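Long-range contact in HupZ (Streptococcus sp. 'group A', PDB 5ESC), which probably degrades heme as a dimeric split-barrel enzyme of the pyridoxamine 5'-phosphate oxidase family: residues Arg53-Ile64 / Arg76-Thr85. Numbering follows the deposited sequence.
Sequences RINIEDNGKIEI and RFVGTAEIQT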
ATOM      1  N   ARG A  53       3.247  13.074   2.955  1.00 11.36           N
ATOM      2  CA  ARG A  53       3.637  14.383   2.525  1.00 12.47           C
ATOM      3  C   ARG A  53       5.126  14.682   2.771  1.00 14.48           C
ATOM      4  O   ARG A  53       5.817  15.208   1.852  1.00 12.71           O
ATOM      5  CB  ARG A  53       2.762  15.484   3.190  1.00 12.00           C
ATOM      6  CG  ARG A  53       3.155  16.849   2.760  1.00 13.26           C
ATOM      7  CD  ARG A  53       2.334  17.948   3.467  1.00 13.54           C
ATOM      8  NE  ARG A  53       2.695  19.257   2.988  1.00 13.53           N
ATOM      9  CZ  ARG A  53       2.016  20.358   3.338  1.00 17.59           C
ATOM     10  NH1 ARG A  53       1.018  20.250   4.201  1.00 17.84           N
ATOM     11  NH2 ARG A  53       2.380  21.544   2.903  1.00 19.44           N
ATOM     12  N   ILE A  54       5.609  14.348   3.997  1.00 13.26           N
ATOM     13  CA  ILE A  54       6.972  14.562   4.391  0.50 14.80           C
ATOM     14  C   ILE A  54       7.940  13.795   3.447  1.00 12.81           C
ATOM     15  O   ILE A  54       8.973  14.310   3.028  1.00 12.22           O
ATOM     16  CB  ILE A  54       7.157  14.076   5.834  0.50 16.83           C
ATOM     17  CG1 ILE A  54       6.283  14.881   6.766  0.50 19.88           C
ATOM     18  CG2 ILE A  54       8.598  14.189   6.306  0.50 19.98           C
ATOM     19  CD1 ILE A  54       6.481  16.343   6.603  0.50 20.14           C
ATOM     20  N   ASN A  55       7.580  12.575   3.135  1.00 11.83           N
ATOM     21  CA  ASN A  55       8.379  11.732   2.263  1.00 13.40           C
ATOM     22  C   ASN A  55       8.375  12.291   0.835  1.00 12.54           C
ATOM     23  O   ASN A  55       9.439  12.333   0.174  1.00 14.65           O
ATOM     24  CB  ASN A  55       7.842  10.293   2.285  1.00 13.32           C
ATOM     25  CG  ASN A  55       8.090   9.571   3.623  1.00 14.61           C
ATOM     26  OD1 ASN A  55       8.773  10.047   4.499  1.00 16.84           O
ATOM     27  ND2 ASN A  55       7.485   8.398   3.756  1.00 12.80           N
ATOM     28  N   ILE A  56       7.188  12.655   0.305  1.00 12.84           N
ATOM     29  CA  ILE A  56       7.126  13.320  -1.048  1.00 13.43           C
ATOM     30  C   ILE A  56       8.032  14.582  -1.146  1.00 14.44           C
ATOM     31  O   ILE A  56       8.843  14.723  -2.058  1.00 12.45           O
ATOM     32  CB  ILE A  56       5.685  13.641  -1.521  1.00 12.84           C
ATOM     33  CG1 ILE A  56       4.927  12.330  -1.837  1.00 13.75           C
ATOM     34  CG2 ILE A  56       5.667  14.590  -2.697  1.00 13.25           C
ATOM     35  CD1 ILE A  56       3.437  12.483  -1.790  1.00 15.00           C
ATOM     36  N   GLU A  57       7.933  15.436  -0.151  1.00 14.44           N
ATOM     37  CA  GLU A  57       8.796  16.626  -0.109  1.00 18.23           C
ATOM     38  C   GLU A  57      10.263  16.259   0.058  1.00 17.04           C
ATOM     39  O   GLU A  57      11.078  16.922  -0.548  1.00 17.15           O
ATOM     40  CB  GLU A  57       8.331  17.619   1.005  1.00 20.29           C
ATOM     41  CG  GLU A  57       6.916  18.072   0.749  1.00 24.25           C
ATOM     42  CD  GLU A  57       6.386  19.088   1.783  1.00 30.57           C
ATOM     43  OE1 GLU A  57       7.211  19.606   2.518  1.00 44.35           O
ATOM     44  OE2 GLU A  57       5.186  19.390   1.868  1.00 28.65           O
ATOM     45  N   ASP A  58      10.595  15.223   0.835  1.00 15.95           N
ATOM     46  CA  ASP A  58      11.979  14.780   0.964  1.00 16.80           C
ATOM     47  C   ASP A  58      12.604  14.243  -0.342  1.00 18.18           C
ATOM     48  O   ASP A  58      13.741  14.593  -0.687  1.00 15.79           O
ATOM     49  CB  ASP A  58      12.193  13.707   2.028  1.00 18.93           C
ATOM     50  CG  ASP A  58      13.678  13.304   2.171  1.00 25.45           C
ATOM     51  OD1 ASP A  58      14.449  14.107   2.751  1.00 28.91           O
ATOM     52  OD2 ASP A  58      14.089  12.217   1.647  1.00 25.02           O
ATOM     53  N   ASN A  59      11.898  13.371  -1.042  1.00 15.27           N
ATOM     54  CA  ASN A  59      12.550  12.661  -2.196  1.00 15.79           C
ATOM     55  C   ASN A  59      11.642  12.367  -3.380  1.00 13.93           C
ATOM     56  O   ASN A  59      12.050  11.818  -4.365  1.00 14.14           O
ATOM     57  CB  ASN A  59      13.214  11.369  -1.679  1.00 14.99           C
ATOM     58  CG  ASN A  59      12.211  10.434  -1.023  1.00 15.24           C
ATOM     59  OD1 ASN A  59      11.246   9.937  -1.692  1.00 14.55           O
ATOM     60  ND2 ASN A  59      12.339  10.231   0.298  1.00 12.71           N
ATOM     61  N   GLY A  60      10.363  12.652  -3.258  1.00 12.71           N
ATOM     62  CA  GLY A  60       9.484  12.496  -4.434  1.00 12.25           C
ATOM     63  C   GLY A  60       8.999  11.114  -4.793  1.00 12.29           C
ATOM     64  O   GLY A  60       8.068  11.028  -5.625  1.00 11.64           O
ATOM     65  N   LYS A  61       9.580  10.051  -4.210  1.00  9.95           N
ATOM     66  CA  LYS A  61       9.322   8.689  -4.730  1.00 12.05           C
ATOM     67  C   LYS A  61       7.976   8.190  -4.326  1.00 12.80           C
ATOM     68  O   LYS A  61       7.555   8.378  -3.165  1.00 11.92           O
ATOM     69  CB  LYS A  61      10.338   7.707  -4.277  1.00 13.19           C
ATOM     70  CG  LYS A  61      11.767   8.032  -4.772  1.00 16.66           C
ATOM     71  CD  LYS A  61      12.744   6.982  -4.249  1.00 19.49           C
ATOM     72  CE  LYS A  61      14.099   7.019  -4.936  1.00 24.25           C
ATOM     73  NZ  LYS A  61      14.893   8.044  -4.252  1.00 30.25           N
ATOM     74  N   ILE A  62       7.250   7.643  -5.295  1.00 12.34           N
ATOM     75  CA  ILE A  62       5.903   7.203  -4.986  1.00 12.52           C
ATOM     76  C   ILE A  62       5.430   6.057  -5.799  1.00 12.84           C
ATOM     77  O   ILE A  62       5.810   5.944  -6.973  1.00 11.92           O
ATOM     78  CB  ILE A  62       4.897   8.401  -5.030  1.00 13.19           C
ATOM     79  CG1 ILE A  62       3.541   7.980  -4.490  1.00 13.58           C
ATOM     80  CG2 ILE A  62       4.781   8.962  -6.429  1.00 11.71           C
ATOM     81  CD1 ILE A  62       2.832   9.196  -3.926  1.00 15.97           C
ATOM     82  N   GLU A  63       4.621   5.182  -5.209  1.00 12.59           N
ATOM     83  CA  GLU A  63       3.914   4.140  -5.930  1.00 14.37           C
ATOM     84  C   GLU A  63       2.538   4.081  -5.416  1.00 16.11           C
ATOM     85  O   GLU A  63       2.316   4.242  -4.208  1.00 14.51           O
ATOM     86  CB  GLU A  63       4.567   2.726  -5.826  1.00 18.00           C
ATOM     87  CG  GLU A  63       6.059   2.716  -6.144  1.00 21.94           C
ATOM     88  CD  GLU A  63       6.636   1.357  -6.590  1.00 30.15           C
ATOM     89  OE1 GLU A  63       5.913   0.345  -6.372  1.00 30.83           O
ATOM     90  OE2 GLU A  63       7.809   1.356  -7.173  1.00 26.73           O
ATOM     91  N   ILE A  64       1.573   3.934  -6.325  1.00 13.43           N
ATOM     92  CA  ILE A  64       0.214   3.932  -5.923  1.00 14.37           C
ATOM     93  C   ILE A  64      -0.389   2.664  -6.447  1.00 15.08           C
ATOM     94  O   ILE A  64      -0.188   2.321  -7.654  1.00 16.11           O
ATOM     95  CB  ILE A  64      -0.620   5.108  -6.569  1.00 14.40           C
ATOM     96  CG1 ILE A  64       0.036   6.471  -6.371  1.00 17.32           C
ATOM     97  CG2 ILE A  64      -2.072   5.074  -6.088  1.00 17.04           C
ATOM     98  CD1 ILE A  64      -0.562   7.480  -7.346  1.00 22.48           C
ATOM     99  N   ARG A  76      -0.501  -0.892 -10.441  1.00 17.25           N
ATOM    100  CA  ARG A  76       0.463  -0.151  -9.628  1.00 18.25           C
ATOM    101  C   ARG A  76       1.037   0.974 -10.538  1.00 17.28           C
ATOM    102  O   ARG A  76       1.541   0.675 -11.647  1.00 17.59           O
ATOM    103  CB  ARG A  76       1.575  -1.129  -9.163  1.00 22.00           C
ATOM    104  CG  ARG A  76       2.802  -0.503  -8.481  1.00 24.88           C
ATOM    105  CD  ARG A  76       3.681  -1.531  -7.748  1.00 32.54           C
ATOM    106  NE  ARG A  76       4.248  -2.483  -8.681  1.00 37.48           N
ATOM    107  CZ  ARG A  76       5.476  -2.428  -9.173  1.00 41.00           C
ATOM    108  NH1 ARG A  76       6.345  -1.509  -8.777  1.00 45.14           N
ATOM    109  NH2 ARG A  76       5.866  -3.335 -10.055  1.00 47.13           N
ATOM    110  N   PHE A  77       0.894   2.230 -10.112  1.00 15.67           N
ATOM    111  CA  PHE A  77       1.406   3.402 -10.829  1.00 15.46           C
ATOM    112  C   PHE A  77       2.684   3.880 -10.097  1.00 16.63           C
ATOM    113  O   PHE A  77       2.703   4.208  -8.852  1.00 15.35           O
ATOM    114  CB  PHE A  77       0.339   4.483 -10.884  1.00 13.98           C
ATOM    115  CG  PHE A  77      -0.915   4.046 -11.547  1.00 16.53           C
ATOM    116  CD1 PHE A  77      -1.852   3.305 -10.873  1.00 17.24           C
ATOM    117  CD2 PHE A  77      -1.137   4.300 -12.896  1.00 16.67           C
ATOM    118  CE1 PHE A  77      -2.990   2.810 -11.500  1.00 18.03           C
ATOM    119  CE2 PHE A  77      -2.288   3.853 -13.531  1.00 16.73           C
ATOM    120  CZ  PHE A  77      -3.223   3.083 -12.826  1.00 15.21           C
ATOM    121  N   VAL A  78       3.771   3.950 -10.819  1.00 13.74           N
ATOM    122  CA  VAL A  78       5.016   4.373 -10.250  1.00 14.36           C
ATOM    123  C   VAL A  78       5.430   5.705 -10.795  1.00 14.19           C
ATOM    124  O   VAL A  78       5.363   5.892 -12.032  1.00 13.40           O
ATOM    125  CB  VAL A  78       6.155   3.377 -10.521  1.00 15.48           C
ATOM    126  CG1 VAL A  78       7.476   3.842  -9.869  1.00 18.76           C
ATOM    127  CG2 VAL A  78       5.799   1.990 -10.006  1.00 18.98           C
ATOM    128  N   GLY A  79       5.949   6.600  -9.943  1.00 12.57           N
ATOM    129  CA  GLY A  79       6.466   7.878 -10.487  1.00 15.36           C
ATOM    130  C   GLY A  79       7.085   8.768  -9.460  1.00 13.43           C
ATOM    131  O   GLY A  79       7.588   8.255  -8.412  1.00 13.25           O
ATOM    132  N   THR A  80       7.095  10.072  -9.744  1.00 12.55           N
ATOM    133  CA  THR A  80       7.654  11.055  -8.873  1.00 13.81           C
ATOM    134  C   THR A  80       6.555  12.085  -8.552  1.00 13.28           C
ATOM    135  O   THR A  80       5.752  12.380  -9.419  1.00 13.92           O
ATOM    136  CB  THR A  80       8.889  11.750  -9.505  1.00 16.53           C
ATOM    137  OG1 THR A  80       9.550  12.508  -8.490  1.00 17.70           O
ATOM    138  CG2 THR A  80       8.537  12.713 -10.666  1.00 17.76           C
ATOM    139  N   ALA A  81       6.535  12.557  -7.317  1.00 11.02           N
ATOM    140  CA  ALA A  81       5.507  13.433  -6.797  1.00 10.71           C
ATOM    141  C   ALA A  81       6.017  14.730  -6.241  1.00 11.94           C
ATOM    142  O   ALA A  81       7.223  14.837  -5.884  1.00 10.81           O
ATOM    143  CB  ALA A  81       4.669  12.700  -5.750  1.00 10.66           C
ATOM    144  N   GLU A  82       5.138  15.733  -6.157  1.00 11.71           N
ATOM    145  CA  GLU A  82       5.486  17.017  -5.592  1.00 13.44           C
ATOM    146  C   GLU A  82       4.269  17.496  -4.866  1.00 12.99           C
ATOM    147  O   GLU A  82       3.158  17.050  -5.150  1.00 12.65           O
ATOM    148  CB  GLU A  82       5.840  18.074  -6.675  1.00 15.64           C
ATOM    149  CG  GLU A  82       5.033  18.062  -7.948  1.00 19.74           C
ATOM    150  CD  GLU A  82       5.359  19.233  -8.908  1.00 23.81           C
ATOM    151  OE1 GLU A  82       5.134  19.052 -10.147  1.00 21.87           O
ATOM    152  OE2 GLU A  82       5.848  20.330  -8.420  1.00 22.04           O
ATOM    153  N   ILE A  83       4.477  18.443  -3.979  1.00 12.83           N
ATOM    154  CA  ILE A  83       3.410  19.040  -3.199  1.00 13.28           C
ATOM    155  C   ILE A  83       3.383  20.527  -3.609  1.00 13.55           C
ATOM    156  O   ILE A  83       4.448  21.132  -3.715  1.00 14.32           O
ATOM    157  CB  ILE A  83       3.697  18.930  -1.692  1.00 13.16           C
ATOM    158  CG1 ILE A  83       3.795  17.500  -1.278  1.00 13.26           C
ATOM    159  CG2 ILE A  83       2.634  19.664  -0.867  1.00 14.02           C
ATOM    160  CD1 ILE A  83       2.462  16.719  -1.259  1.00 15.15           C
ATOM    161  N   GLN A  84       2.199  21.098  -3.891  1.00 12.51           N
ATOM    162  CA  GLN A  84       2.049  22.471  -4.226  1.00 12.49           C
ATOM    163  C   GLN A  84       0.990  23.091  -3.279  1.00 14.88           C
ATOM    164  O   GLN A  84       0.012  22.430  -2.872  1.00 12.36           O
ATOM    165  CB  GLN A  84       1.745  22.749  -5.680  1.00 12.66           C
ATOM    166  CG  GLN A  84       2.904  22.347  -6.636  1.00 14.22           C
ATOM    167  CD  GLN A  84       2.613  22.639  -8.074  1.00 16.80           C
ATOM    168  OE1 GLN A  84       1.605  23.218  -8.375  1.00 18.59           O
ATOM    169  NE2 GLN A  84       3.465  22.200  -8.966  1.00 19.12           N
ATOM    170  N   THR A  85       1.182  24.352  -2.977  1.00 15.85           N
ATOM    171  CA  THR A  85       0.230  25.050  -2.092  1.00 16.78           C
ATOM    172  C   THR A  85      -0.428  26.279  -2.760  1.00 18.31           C
ATOM    173  O   THR A  85      -1.171  27.019  -2.127  1.00 19.99           O
ATOM    174  CB  THR A  85       0.949  25.435  -0.817  1.00 17.61           C
ATOM    175  OG1 THR A  85       2.063  26.272  -1.142  1.00 18.57           O
ATOM    176  CG2 THR A  85       1.428  24.193   0.010  1.00 17.35           C
TER
HETATM  177  O   HOH W   1      11.143  10.890  -6.910  1.00 18.85           O
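Strand 61-64 pairs antiparallel with strand 76-84, their axes 166° apart, while helix 53-59 crosses the C-terminal part of the longer strand. Ile62 with Gly79 and Ile64 with Phe77 are hydrogen-bonded pairs; Phe77 N reaches Ile64 O at 2.7 Å. One more bond, Ala81 N to Gly60 O at 2.7 Å, lies just beyond the last bridge, where the chain leaves the helix. Gly60 has positive phi and runs close against Thr80 and Ala81. Asn59 OD1 closes an Asx turn by accepting from Lys61 N. A water links Asn59 O to Thr80 OG1.

These strands belong to the 61-68/73-84 hairpin of the split barrel, with strands 15-20 and 106-117 on its two flanks. Helix 53-59 packs through Ile56. With chi1 at -69°, its CG1 lies beside the backbone N and CG2 is turned anti to it; CG2 lies 3.7 Å from Ala81 CB and also meets Ile83 CG1. Ile62 CG2 reaches the same methyl of Ala81 at 3.8 Å. Ile83 crosses Arg53 and Glu57 at about a right angle, its CG2 3.8 Å from Glu57 OE2. Arg53 NE grips that oxygen at 2.7 Å in a salt bridge along the helix, and Arg53 NH1 pairs with Asp49.

On the sheet face of Glu63 and Val78, Glu63 lies alongside Arg76. Arg76 NH1 donates to the syn side of Glu63 OE1 at 3.1 Å, in the guanidinium plane but 34° out of the carboxylate plane. The methyls of Val78 pack against the same carboxylate. Glu63 OE2 bonds to Gln25 of the second subunit, which also packs on Val78.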